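Local coordinates for maltose/maltodextrin-binding protein (Thermus thermophilus, PDB 2GH9) that binds maltotriose as a periplasmic sugar-binding protein, probably handing maltodextrins on to a membrane transporter for uptake, at residues A[346-351]-A[368-373]; A[195-200]-A[361-366]; A[220-225]-A[243-248]; A[148-153]-A[225-230]; A[75-80]-A[271-276]. All coordinates share one frame; numbering follows the deposited sequence.

Contact 1 of 5, residues A[346-351]-A[368-373]; sequences GPWGNA and EDMVAE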
# COMPACT_ATOMS: atom_id res chain seq x y z
N GLY A 346 12.59 2.76 7.16
CA GLY A 346 13.95 3.03 6.69
C GLY A 346 14.94 1.91 7.02
O GLY A 346 15.49 1.29 6.10
N PRO A 347 15.17 1.65 8.32
CA PRO A 347 16.07 0.55 8.71
C PRO A 347 15.60 -0.83 8.24
O PRO A 347 16.43 -1.70 7.96
CB PRO A 347 16.06 0.62 10.24
CG PRO A 347 15.64 2.03 10.56
CD PRO A 347 14.66 2.37 9.49
N TRP A 348 14.27 -1.03 8.16
CA TRP A 348 13.71 -2.30 7.69
C TRP A 348 14.09 -2.54 6.24
O TRP A 348 14.54 -3.64 5.90
CB TRP A 348 12.18 -2.30 7.86
CG TRP A 348 11.47 -3.60 7.60
CD1 TRP A 348 12.02 -4.83 7.31
CD2 TRP A 348 10.06 -3.81 7.66
NE1 TRP A 348 11.04 -5.78 7.18
CE2 TRP A 348 9.83 -5.18 7.40
CE3 TRP A 348 8.97 -2.97 7.91
CZ2 TRP A 348 8.55 -5.72 7.36
CZ3 TRP A 348 7.72 -3.51 7.89
CH2 TRP A 348 7.51 -4.87 7.62
N GLY A 349 13.91 -1.53 5.41
CA GLY A 349 14.27 -1.57 4.00
C GLY A 349 15.77 -1.55 3.77
O GLY A 349 16.27 -2.13 2.80
N ASN A 350 16.50 -0.88 4.66
CA ASN A 350 17.96 -0.91 4.62
C ASN A 350 18.47 -2.33 4.87
O ASN A 350 19.38 -2.79 4.21
CB ASN A 350 18.55 0.10 5.62
CG ASN A 350 18.34 1.57 5.19
OD1 ASN A 350 17.97 1.86 4.04
ND2 ASN A 350 18.60 2.49 6.13
N ALA A 351 17.85 -3.02 5.82
CA ALA A 351 18.22 -4.40 6.12
C ALA A 351 18.06 -5.31 4.90
O ALA A 351 18.94 -6.12 4.60
CB ALA A 351 17.38 -4.92 7.27
N GLU A 368 20.04 -7.92 13.60
CA GLU A 368 20.40 -7.34 14.91
C GLU A 368 20.54 -5.82 14.83
O GLU A 368 19.97 -5.10 15.65
CB GLU A 368 21.69 -7.98 15.46
CG GLU A 368 21.49 -9.36 16.09
CD GLU A 368 22.79 -10.06 16.54
OE1 GLU A 368 23.91 -9.60 16.21
OE2 GLU A 368 22.67 -11.09 17.23
N ASP A 369 21.28 -5.36 13.84
CA ASP A 369 21.51 -3.93 13.59
C ASP A 369 20.22 -3.19 13.23
O ASP A 369 19.99 -2.07 13.70
CB ASP A 369 22.55 -3.74 12.47
CG ASP A 369 23.96 -4.28 12.83
OD1 ASP A 369 24.23 -4.59 14.03
OD2 ASP A 369 24.79 -4.39 11.90
N MET A 370 19.39 -3.81 12.38
CA MET A 370 18.08 -3.26 12.04
C MET A 370 17.28 -2.99 13.31
O MET A 370 16.80 -1.87 13.52
CB MET A 370 17.30 -4.24 11.15
CG MET A 370 15.87 -3.80 10.77
SD MET A 370 14.92 -5.16 10.06
CE MET A 370 14.15 -5.88 11.51
N VAL A 371 17.14 -4.02 14.13
CA VAL A 371 16.45 -3.93 15.42
C VAL A 371 17.06 -2.84 16.34
O VAL A 371 16.33 -2.10 17.02
CB VAL A 371 16.48 -5.30 16.17
CG1 VAL A 371 16.01 -5.15 17.61
CG2 VAL A 371 15.63 -6.34 15.41
N ALA A 372 18.40 -2.76 16.35
CA ALA A 372 19.13 -1.76 17.14
C ALA A 372 18.83 -0.33 16.66
O ALA A 372 18.49 0.53 17.46
CB ALA A 372 20.61 -2.03 17.09
N GLU A 373 18.97 -0.12 15.35
CA GLU A 373 18.61 1.15 14.68
C GLU A 373 17.18 1.63 14.92
O GLU A 373 16.96 2.83 15.15
CB GLU A 373 18.82 1.03 13.18
CG GLU A 373 20.27 1.02 12.74
CD GLU A 373 20.44 0.93 11.23
OE1 GLU A 373 19.50 1.31 10.48
OE2 GLU A 373 21.52 0.49 10.79

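Contact 2 of 5, residues A[195-200]-A[361-366]; sequences ALQFIK and SNVKKI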
# COMPACT_ATOMS: atom_id res chain seq x y z
N ALA A 195 13.10 -14.60 6.96
CA ALA A 195 12.53 -13.79 5.90
C ALA A 195 13.63 -13.29 4.98
O ALA A 195 13.52 -13.42 3.76
CB ALA A 195 11.75 -12.60 6.46
N LEU A 196 14.69 -12.74 5.56
CA LEU A 196 15.78 -12.17 4.76
C LEU A 196 16.55 -13.22 3.94
O LEU A 196 16.97 -12.94 2.82
CB LEU A 196 16.76 -11.40 5.63
CG LEU A 196 16.29 -10.08 6.23
CD1 LEU A 196 17.50 -9.37 6.89
CD2 LEU A 196 15.64 -9.21 5.15
N GLN A 197 16.71 -14.42 4.50
CA GLN A 197 17.31 -15.54 3.73
C GLN A 197 16.45 -15.98 2.53
O GLN A 197 16.95 -16.17 1.42
CB GLN A 197 17.57 -16.73 4.65
CG GLN A 197 18.48 -17.81 4.05
CD GLN A 197 19.82 -17.25 3.56
OE1 GLN A 197 20.60 -16.70 4.34
NE2 GLN A 197 20.07 -17.36 2.27
N PHE A 198 15.14 -16.12 2.74
CA PHE A 198 14.24 -16.40 1.62
C PHE A 198 14.30 -15.30 0.54
O PHE A 198 14.35 -15.61 -0.68
CB PHE A 198 12.79 -16.57 2.10
CG PHE A 198 11.81 -16.60 0.97
CD1 PHE A 198 11.78 -17.67 0.11
CD2 PHE A 198 10.95 -15.53 0.75
CE1 PHE A 198 10.92 -17.69 -0.97
CE2 PHE A 198 10.08 -15.55 -0.33
CZ PHE A 198 10.06 -16.63 -1.18
N ILE A 199 14.31 -14.04 0.98
CA ILE A 199 14.43 -12.93 0.04
C ILE A 199 15.78 -13.00 -0.69
O ILE A 199 15.81 -12.89 -1.91
CB ILE A 199 14.18 -11.54 0.68
CG1 ILE A 199 12.75 -11.44 1.20
CG2 ILE A 199 14.46 -10.42 -0.35
CD1 ILE A 199 12.53 -10.41 2.32
N LYS A 200 16.87 -13.23 0.03
CA LYS A 200 18.16 -13.51 -0.65
C LYS A 200 18.07 -14.63 -1.68
O LYS A 200 18.54 -14.49 -2.81
CB LYS A 200 19.26 -13.85 0.35
CG LYS A 200 19.83 -12.66 1.02
CD LYS A 200 20.88 -13.04 2.10
CE LYS A 200 22.21 -13.51 1.50
NZ LYS A 200 23.15 -13.86 2.62
N SER A 361 26.12 -12.02 2.90
CA SER A 361 25.62 -11.08 3.89
C SER A 361 25.20 -11.79 5.17
O SER A 361 24.46 -12.78 5.14
CB SER A 361 24.46 -10.25 3.31
OG SER A 361 23.31 -11.05 3.10
N ASN A 362 25.70 -11.30 6.30
CA ASN A 362 25.36 -11.85 7.61
C ASN A 362 23.94 -11.43 7.97
O ASN A 362 23.71 -10.36 8.53
CB ASN A 362 26.37 -11.38 8.67
CG ASN A 362 26.19 -12.07 10.01
OD1 ASN A 362 25.09 -12.42 10.41
ND2 ASN A 362 27.30 -12.25 10.71
N VAL A 363 22.99 -12.30 7.63
CA VAL A 363 21.57 -12.07 7.91
C VAL A 363 21.31 -11.89 9.42
O VAL A 363 20.52 -11.03 9.82
CB VAL A 363 20.73 -13.25 7.37
CG1 VAL A 363 19.40 -13.28 8.00
CG2 VAL A 363 20.62 -13.16 5.84
N LYS A 364 21.99 -12.69 10.24
CA LYS A 364 21.91 -12.59 11.70
C LYS A 364 22.26 -11.19 12.23
O LYS A 364 21.54 -10.64 13.07
CB LYS A 364 22.84 -13.64 12.33
CG LYS A 364 22.72 -13.83 13.85
CD LYS A 364 22.03 -15.15 14.22
CE LYS A 364 22.57 -15.71 15.52
NZ LYS A 364 22.53 -14.73 16.63
N LYS A 365 23.37 -10.63 11.76
CA LYS A 365 23.84 -9.32 12.24
C LYS A 365 23.04 -8.16 11.63
O LYS A 365 22.75 -7.18 12.32
CB LYS A 365 25.32 -9.12 11.93
CG LYS A 365 26.25 -9.94 12.82
CD LYS A 365 27.74 -9.62 12.55
CE LYS A 365 28.66 -10.50 13.42
NZ LYS A 365 30.10 -10.44 12.97
N ILE A 366 22.71 -8.29 10.34
CA ILE A 366 21.85 -7.33 9.64
C ILE A 366 20.55 -7.14 10.43
O ILE A 366 20.17 -6.00 10.72
CB ILE A 366 21.56 -7.76 8.18
CG1 ILE A 366 22.82 -7.60 7.32
CG2 ILE A 366 20.40 -6.93 7.58
CD1 ILE A 366 22.71 -8.10 5.92

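Contact 3 of 5, residues A[220-225]-A[243-248]; sequences GAFKDG and AKVDFG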
# COMPACT_ATOMS: atom_id res chain seq x y z
N GLY A 220 7.21 -1.89 -15.14
CA GLY A 220 7.42 -1.64 -16.58
C GLY A 220 7.33 -2.93 -17.38
O GLY A 220 6.60 -3.02 -18.37
N ALA A 221 8.05 -3.95 -16.90
CA ALA A 221 8.02 -5.29 -17.48
C ALA A 221 6.63 -5.92 -17.60
O ALA A 221 6.32 -6.51 -18.63
CB ALA A 221 8.97 -6.19 -16.70
N PHE A 222 5.78 -5.77 -16.58
CA PHE A 222 4.43 -6.34 -16.62
C PHE A 222 3.53 -5.61 -17.62
O PHE A 222 2.81 -6.25 -18.40
CB PHE A 222 3.79 -6.33 -15.23
CG PHE A 222 2.65 -7.31 -15.06
CD1 PHE A 222 2.90 -8.66 -14.81
CD2 PHE A 222 1.33 -6.88 -15.11
CE1 PHE A 222 1.85 -9.56 -14.62
CE2 PHE A 222 0.28 -7.77 -14.93
CZ PHE A 222 0.53 -9.12 -14.68
N LYS A 223 3.59 -4.27 -17.60
CA LYS A 223 2.88 -3.43 -18.58
C LYS A 223 3.28 -3.75 -20.01
O LYS A 223 2.42 -3.86 -20.88
CB LYS A 223 3.12 -1.94 -18.32
CG LYS A 223 2.29 -1.38 -17.21
CD LYS A 223 2.23 0.15 -17.20
CE LYS A 223 3.58 0.81 -17.08
NZ LYS A 223 3.42 2.28 -16.83
N ASP A 224 4.59 -3.90 -20.24
CA ASP A 224 5.12 -4.24 -21.57
C ASP A 224 4.68 -5.61 -22.05
O ASP A 224 4.62 -5.85 -23.24
CB ASP A 224 6.65 -4.22 -21.57
CG ASP A 224 7.23 -2.85 -21.36
OD1 ASP A 224 6.52 -1.84 -21.44
OD2 ASP A 224 8.46 -2.80 -21.14
N GLY A 225 4.39 -6.52 -21.12
CA GLY A 225 3.98 -7.88 -21.46
C GLY A 225 5.15 -8.84 -21.47
O GLY A 225 5.03 -9.96 -21.95
N ALA A 243 -3.12 -0.81 -20.74
CA ALA A 243 -2.27 -1.57 -21.66
C ALA A 243 -2.93 -2.89 -22.08
O ALA A 243 -2.30 -3.71 -22.73
CB ALA A 243 -0.90 -1.83 -21.03
N LYS A 244 -4.19 -3.08 -21.70
CA LYS A 244 -5.00 -4.23 -22.10
C LYS A 244 -4.44 -5.61 -21.66
O LYS A 244 -4.80 -6.64 -22.26
CB LYS A 244 -5.25 -4.21 -23.63
CG LYS A 244 -5.61 -2.82 -24.25
CD LYS A 244 -6.81 -2.16 -23.57
CE LYS A 244 -7.20 -0.81 -24.23
NZ LYS A 244 -6.72 0.46 -23.56
N VAL A 245 -3.60 -5.64 -20.62
CA VAL A 245 -3.11 -6.91 -20.06
C VAL A 245 -4.26 -7.65 -19.40
O VAL A 245 -4.98 -7.07 -18.58
CB VAL A 245 -1.98 -6.69 -18.99
CG1 VAL A 245 -1.62 -8.03 -18.30
CG2 VAL A 245 -0.74 -6.03 -19.61
N ASP A 246 -4.44 -8.93 -19.75
CA ASP A 246 -5.45 -9.76 -19.10
C ASP A 246 -4.81 -10.43 -17.88
O ASP A 246 -4.06 -11.40 -18.02
CB ASP A 246 -6.02 -10.82 -20.05
CG ASP A 246 -7.18 -11.60 -19.45
OD1 ASP A 246 -8.04 -11.02 -18.76
OD2 ASP A 246 -7.26 -12.82 -19.69
N PHE A 247 -5.10 -9.88 -16.70
CA PHE A 247 -4.45 -10.33 -15.46
C PHE A 247 -5.41 -11.09 -14.58
O PHE A 247 -6.64 -10.91 -14.66
CB PHE A 247 -3.85 -9.14 -14.67
CG PHE A 247 -4.83 -8.03 -14.43
CD1 PHE A 247 -4.88 -6.94 -15.29
CD2 PHE A 247 -5.74 -8.11 -13.38
CE1 PHE A 247 -5.82 -5.92 -15.10
CE2 PHE A 247 -6.68 -7.09 -13.17
CZ PHE A 247 -6.72 -6.00 -14.02
N GLY A 248 -4.85 -11.96 -13.75
CA GLY A 248 -5.56 -12.53 -12.62
C GLY A 248 -4.91 -12.09 -11.31
O GLY A 248 -3.76 -11.70 -11.28

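Contact 4 of 5, residues A[148-153]-A[225-230]; sequences GFLYNI and GALAMI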
# COMPACT_ATOMS: atom_id res chain seq x y z
N GLY A 148 9.86 -14.59 -15.52
CA GLY A 148 8.76 -15.34 -14.89
C GLY A 148 8.18 -14.62 -13.68
O GLY A 148 6.97 -14.65 -13.46
N PHE A 149 9.07 -14.00 -12.88
CA PHE A 149 8.68 -13.28 -11.68
C PHE A 149 9.62 -12.14 -11.30
O PHE A 149 10.84 -12.31 -11.18
CB PHE A 149 8.55 -14.23 -10.49
CG PHE A 149 8.26 -13.53 -9.20
CD1 PHE A 149 7.04 -12.89 -9.01
CD2 PHE A 149 9.19 -13.51 -8.18
CE1 PHE A 149 6.78 -12.23 -7.84
CE2 PHE A 149 8.92 -12.85 -6.99
CZ PHE A 149 7.71 -12.22 -6.83
N LEU A 150 9.03 -10.97 -11.09
CA LEU A 150 9.75 -9.80 -10.68
C LEU A 150 8.90 -9.02 -9.68
O LEU A 150 7.68 -9.10 -9.71
CB LEU A 150 10.08 -8.91 -11.88
CG LEU A 150 11.11 -9.41 -12.91
CD1 LEU A 150 11.30 -8.35 -14.03
CD2 LEU A 150 12.43 -9.74 -12.20
N TYR A 151 9.57 -8.30 -8.79
CA TYR A 151 8.90 -7.40 -7.84
C TYR A 151 9.91 -6.44 -7.21
O TYR A 151 11.12 -6.63 -7.35
CB TYR A 151 8.12 -8.20 -6.76
CG TYR A 151 8.93 -8.67 -5.56
CD1 TYR A 151 9.92 -9.64 -5.71
CD2 TYR A 151 8.68 -8.19 -4.28
CE1 TYR A 151 10.66 -10.07 -4.64
CE2 TYR A 151 9.43 -8.62 -3.18
CZ TYR A 151 10.42 -9.58 -3.39
OH TYR A 151 11.18 -10.06 -2.37
N ASN A 152 9.39 -5.43 -6.52
CA ASN A 152 10.23 -4.46 -5.81
C ASN A 152 10.90 -5.09 -4.59
O ASN A 152 10.52 -4.86 -3.45
CB ASN A 152 9.38 -3.23 -5.43
CG ASN A 152 10.22 -2.05 -5.00
OD1 ASN A 152 11.46 -2.09 -5.02
ND2 ASN A 152 9.53 -0.97 -4.62
N ILE A 153 11.96 -5.86 -4.85
CA ILE A 153 12.60 -6.72 -3.87
C ILE A 153 13.20 -6.02 -2.65
O ILE A 153 13.26 -6.59 -1.56
CB ILE A 153 13.66 -7.64 -4.59
CG1 ILE A 153 14.25 -8.69 -3.66
CG2 ILE A 153 14.76 -6.82 -5.26
CD1 ILE A 153 14.88 -9.86 -4.42
N GLY A 225 4.39 -6.52 -21.12
CA GLY A 225 3.98 -7.88 -21.46
C GLY A 225 5.15 -8.84 -21.47
O GLY A 225 5.03 -9.96 -21.95
N ALA A 226 6.30 -8.41 -20.95
CA ALA A 226 7.49 -9.26 -20.86
C ALA A 226 7.56 -10.10 -19.55
O ALA A 226 8.50 -10.89 -19.37
CB ALA A 226 8.74 -8.41 -21.01
N LEU A 227 6.56 -9.95 -18.67
CA LEU A 227 6.62 -10.51 -17.31
C LEU A 227 5.39 -11.33 -16.91
O LEU A 227 4.26 -10.82 -16.87
CB LEU A 227 6.88 -9.40 -16.29
CG LEU A 227 6.93 -9.80 -14.80
CD1 LEU A 227 8.06 -10.77 -14.48
CD2 LEU A 227 7.02 -8.55 -13.94
N ALA A 228 5.63 -12.60 -16.61
CA ALA A 228 4.59 -13.54 -16.29
C ALA A 228 3.83 -13.20 -15.00
O ALA A 228 2.60 -13.20 -14.98
CB ALA A 228 5.22 -14.96 -16.15
N MET A 229 4.59 -12.93 -13.94
CA MET A 229 4.04 -12.73 -12.60
C MET A 229 4.73 -11.55 -11.90
O MET A 229 5.94 -11.37 -12.00
CB MET A 229 4.20 -14.01 -11.77
CG MET A 229 3.27 -15.12 -12.21
SD MET A 229 3.49 -16.77 -11.50
CE MET A 229 5.01 -17.30 -12.30
N ILE A 230 3.93 -10.75 -11.21
CA ILE A 230 4.45 -9.68 -10.37
C ILE A 230 3.77 -9.72 -8.99
O ILE A 230 2.64 -10.14 -8.87
CB ILE A 230 4.22 -8.29 -11.04
CG1 ILE A 230 5.08 -7.20 -10.40
CG2 ILE A 230 2.72 -7.93 -11.07
CD1 ILE A 230 4.94 -5.80 -11.07

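Contact 5 of 5, residues A[75-80]-A[271-276]; sequences VLEPVG and VVVNAY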
# COMPACT_ATOMS: atom_id res chain seq x y z
N VAL A 75 -1.03 18.47 11.57
CA VAL A 75 -1.26 18.94 10.20
C VAL A 75 -2.54 18.45 9.57
O VAL A 75 -2.88 18.90 8.47
CB VAL A 75 -0.06 18.63 9.25
CG1 VAL A 75 1.18 19.37 9.75
CG2 VAL A 75 0.18 17.09 9.10
N LEU A 76 -3.26 17.56 10.26
CA LEU A 76 -4.50 16.96 9.75
C LEU A 76 -5.72 17.63 10.38
O LEU A 76 -5.78 17.80 11.59
CB LEU A 76 -4.57 15.46 10.07
CG LEU A 76 -3.52 14.51 9.46
CD1 LEU A 76 -3.88 13.05 9.74
CD2 LEU A 76 -3.30 14.76 7.99
N GLU A 77 -6.68 18.00 9.54
CA GLU A 77 -7.98 18.48 10.02
C GLU A 77 -8.84 17.29 10.46
O GLU A 77 -9.11 16.36 9.67
CB GLU A 77 -8.66 19.34 8.93
CG GLU A 77 -10.09 19.84 9.25
CD GLU A 77 -10.18 20.89 10.38
OE1 GLU A 77 -9.14 21.35 10.88
OE2 GLU A 77 -11.31 21.27 10.74
N PRO A 78 -9.28 17.28 11.74
CA PRO A 78 -10.32 16.33 12.15
C PRO A 78 -11.58 16.50 11.30
O PRO A 78 -12.04 17.62 11.11
CB PRO A 78 -10.59 16.73 13.61
CG PRO A 78 -9.34 17.38 14.05
CD PRO A 78 -8.85 18.14 12.86
N VAL A 79 -12.13 15.39 10.79
CA VAL A 79 -13.20 15.47 9.80
C VAL A 79 -14.57 14.95 10.29
O VAL A 79 -15.57 15.06 9.57
CB VAL A 79 -12.80 14.77 8.46
CG1 VAL A 79 -11.57 15.44 7.87
CG2 VAL A 79 -12.54 13.26 8.65
N GLY A 80 -14.60 14.40 11.51
CA GLY A 80 -15.81 13.79 12.05
C GLY A 80 -16.98 14.75 12.13
O GLY A 80 -18.11 14.37 11.84
N VAL A 271 -8.67 10.42 2.14
CA VAL A 271 -8.50 11.83 1.87
C VAL A 271 -8.28 12.56 3.21
O VAL A 271 -9.04 12.33 4.18
CB VAL A 271 -9.71 12.45 1.13
CG1 VAL A 271 -9.45 13.92 0.87
CG2 VAL A 271 -10.03 11.68 -0.21
N VAL A 272 -7.27 13.41 3.26
CA VAL A 272 -7.01 14.24 4.44
C VAL A 272 -7.05 15.71 4.06
O VAL A 272 -6.67 16.10 2.95
CB VAL A 272 -5.67 13.90 5.16
CG1 VAL A 272 -5.72 12.46 5.74
CG2 VAL A 272 -4.49 14.09 4.20
N VAL A 273 -7.54 16.51 4.99
CA VAL A 273 -7.61 17.94 4.79
C VAL A 273 -6.52 18.58 5.64
O VAL A 273 -6.27 18.16 6.76
CB VAL A 273 -9.05 18.46 5.08
CG1 VAL A 273 -9.10 20.00 5.10
CG2 VAL A 273 -10.01 17.93 4.03
N ASN A 274 -5.85 19.58 5.07
CA ASN A 274 -4.82 20.35 5.75
C ASN A 274 -5.44 21.22 6.86
O ASN A 274 -6.29 22.08 6.58
CB ASN A 274 -4.12 21.24 4.72
CG ASN A 274 -2.90 21.95 5.25
OD1 ASN A 274 -2.66 21.98 6.45
ND2 ASN A 274 -2.10 22.50 4.35
N ALA A 275 -5.00 21.00 8.10
CA ALA A 275 -5.49 21.78 9.24
C ALA A 275 -5.20 23.29 9.09
O ALA A 275 -5.85 24.12 9.72
CB ALA A 275 -4.87 21.25 10.53
N TYR A 276 -4.25 23.62 8.22
CA TYR A 276 -3.87 25.01 7.94
C TYR A 276 -4.45 25.54 6.63
O TYR A 276 -4.02 26.59 6.13
CB TYR A 276 -2.36 25.12 7.90
CG TYR A 276 -1.73 24.86 9.23
CD1 TYR A 276 -1.55 25.88 10.14
CD2 TYR A 276 -1.34 23.58 9.60
CE1 TYR A 276 -0.98 25.65 11.38
CE2 TYR A 276 -0.78 23.33 10.82
CZ TYR A 276 -0.59 24.37 11.72
OH TYR A 276 -0.02 24.12 12.95
O HOH W 1 -8.14 15.29 7.56

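Contact 1 of 5, residues A[346-351]-A[368-373]
M370 reaches W348 through its sulfur, a Met-aromatic contact between helices 341-357 and 363-378. M370 SD lies 4.8 Å from the centroid of the five-membered ring of W348. It comes in obliquely, 52° off the ring normal. W348 CD1 is the nearest ring atom, 4.0 Å from M370 SD. The two side chains lie side by side and point the same way. M370 has CG anti to its backbone N (chi1 177°), which leads the chain across P347 O and on to W348 and A351. The same sulfur packs against the A351 methyl, with M370 SD 3.7 Å from A351 CB, and against the backbone at W348 CA.

Nearer the backbone, M370 CG rests 3.6 Å from P347 O. That carbonyl already accepts the helical bond from A351 N. On the outer side E373 crosses P347. E373 OE1 is 3.5 Å from P347 CB, so the carboxylate lies against ring carbons and makes no hydrogen bond there.

The segments run almost antiparallel, at 168°, with their axes 9.0 Å apart. I187 touches both W348 and M370, and F163 meets the indole edge-to-face. The W348 side chain is about 7 Å from a bound glucose. With an alanine in place of M370 the sulfur is gone, and the near flank of W348 and the A351 methyl would probably face a gap between the helices. The buried side probably rests on dispersion between the sulfur, the indole and the A351 methyl, while the charged end of E373 stays at the exposed margin.

Contact 2 of 5, residues A[195-200]-A[361-366]
K200 sets out with CG anti to its carbonyl carbon and then bends at chi3 (74°), which carries the ammonium to S361. S361 holds OG between its backbone N and carbonyl carbon (chi1 68°), where OG and the residue's own carbonyl can both meet that nitrogen. K200 NZ donates to S361 OG at 2.9 Å and to S361 O at 3.0 Å. The second bond uses a lone pair in the carbonyl plane. P359 O is a further acceptor for NZ, and S361 OG is also hydrogen-bonded to A355 O. A buried lysine end is thus gripped by three oxygens.

The rest of the contact is mostly apolar. V363 slides past K200 in the opposite direction, with V363 CG2 3.8 Å from K200 CD. Its other methyl, V363 CG1, lies 4.0 Å from L196 CB. L196 CD1 meets I366 CG2 at 3.9 Å. Q197 crosses V363 at about a right angle, while its amide nitrogen bonds D201.

A methionine in place of K200 would probably leave S361 O and P359 O without their donor and the turn at S361 less firmly held.

N362 is the N-cap: N362 OD1 accepts from K365 N at 2.8 Å, with the donor above the carbonyl plane. This is an N-capped start to helix 363-378, packed on helix 189-204, with K200 bonded to the loop just before the cap.

Contact 3 of 5, residues A[220-225]-A[243-248]
The F222 ring meets V245 and F247 through one corner, CE2. F247 CB lies at the ring edge, near its plane, 4.4 Å from F222 CE2. V245 CG1 approaches the same F222 CE2 obliquely, at 3.9 Å. The F222 and V245 side chains cross at a slant. Outside the two segments the F222 ring meets that of Y240, the planes at about 50°. I118, N120, L227 and I230 also touch the F222 side chain. The second ring, that of F247, leads away from the helix and packs on L237 and Y240.

F222 gets to this position with CG anti to its backbone N (chi1 -159°). V245 divides its two methyls between ring and backbone. Its CG2 rests on the helix end, 3.8 Å from F222 O and 4.0 Å from K223 O. The A243 methyl adds to this, with A243 CB 3.9 Å from K223 O. Carbon thus lies against the last carbonyls of the helix. Apart from these carbonyls the contact is carbon on carbon. F222 is buried, but A243 is exposed.

G225 O, just past the helix, is hydrogen-bonded to Y123 OH and K122 NZ. D246 and G248 pair by backbone bonds with K121 and Y119, so the second segment is running into the edge of the sheet.

Both helices end here in Schellman motifs. G225, at a positive phi of 95°, is the C-prime residue of helix 215-224, with A226 N turned back to A221 O. K244, also at positive phi, is the C-prime residue of helix 237-242, with V245 N turned back to Y240 O.

Contact 4 of 5, residues A[148-153]-A[225-230]
Backbone bonds join G148 and L150 to M229. L150 N donates to M229 O at 3.2 Å, with an N-H...O angle of 160°. M229 N to G148 O is shorter, 3.0 Å, but weak, because it is bent to 121°.

Carbons also meet carbonyl oxygens. Two of these are CA-H...O contacts. F149 CA points at M229 O from 3.4 Å, so that oxygen meets two groups. I230 CA lies 3.3 Å from L150 O, a buried carbonyl with no hydrogen-bond partner in the model. The A228 methyl, CB, sits close against G148 O, at 3.2 Å.

Apolar contacts lie on both sides. L227 has CG anti to its backbone N (chi1 178°) and lays both methyls against L150: L227 CD1 is 3.7 Å from L150 CG, and CD2 touches L150 CB. On the face of F149 and M229, F149 CD1 meets M229 CB at 4.1 Å. The F149 ring turns its edge to the backbone carbon of I230.

Strand 149-150, short and weakly bonded, is one of the two outermost strands of the sheet. It runs parallel to strand 227-232, whose I230 bonds I118 on its other side. Helix 131-141 packs on F149, A228 and M229. Helix 215-224 packs on L150, L227 and I230.

Contact 5 of 5, residues A[75-80]-A[271-276]
Two straight backbone bonds tie V75 and E77 to V273 and A275. A275 N donates to V75 O at 3.0 Å, and E77 N donates to V273 O at 2.8 Å. They lie around the single bridge of L76 with N274. A water extends the pairing: it donates to E77 O at 2.6 Å and accepts from V273 N at 2.9 Å, filling in where the two backbones part.

Side chains pack about this link. L76 slants across V272 and puts CD2 3.8 Å from V272 CB, close to both methyls as well. E77 CB lies 3.9 Å from V273 CG1. The A275 methyl sits against the L76 carbonyl, and Y276 turns its ring edge to V75 CA.

The next shell fixes these groups. N274 forms an Asx turn, its OD1 accepting from Y276 N at 2.9 Å. N274 ND2 is bonded to A56 O. With CG anti to its backbone N (chi1 176°) and a bend at chi2 (68°), E77 carries its carboxylate to Y82 and K280. OE2 is held by Y82 OH, and OE1 by a salt bridge to K280, at the start of the next helix.

Strand 265-273 lies between strands 58-63 and 104-113, with V272 bonded to V59 and V271 to L108. The 75-80 loop follows helix 67-72 and runs beside strand 104-113, where L76 and P78 touch M106 and V79 bonds L105. F46 of helix 39-49 packs on V75 and N274.

From the N terminus, contact 5 opens first, at 75-80, and its loop closes at 271-276. Contacts 3 and 4 nest inside that loop. Contact 4 opens at 148-153 and closes at 225-230. Contact 3, from 220-225 to 243-248, starts before it closes, so the two cross; they share G225 and reach the same four-stranded sheet. Contact 2 opens at 195-200 and closes at 361-366, joining helices 189-204 and 363-378. It crosses contacts 4 and 5 and encloses contact 3. Contact 1, from 346-351 to 368-373, joins helices 341-357 and 363-378 and crosses contact 2. Contact 5 belongs to the larger sheet, on the opposite side of the chain's centre from contacts 2, 3 and 4.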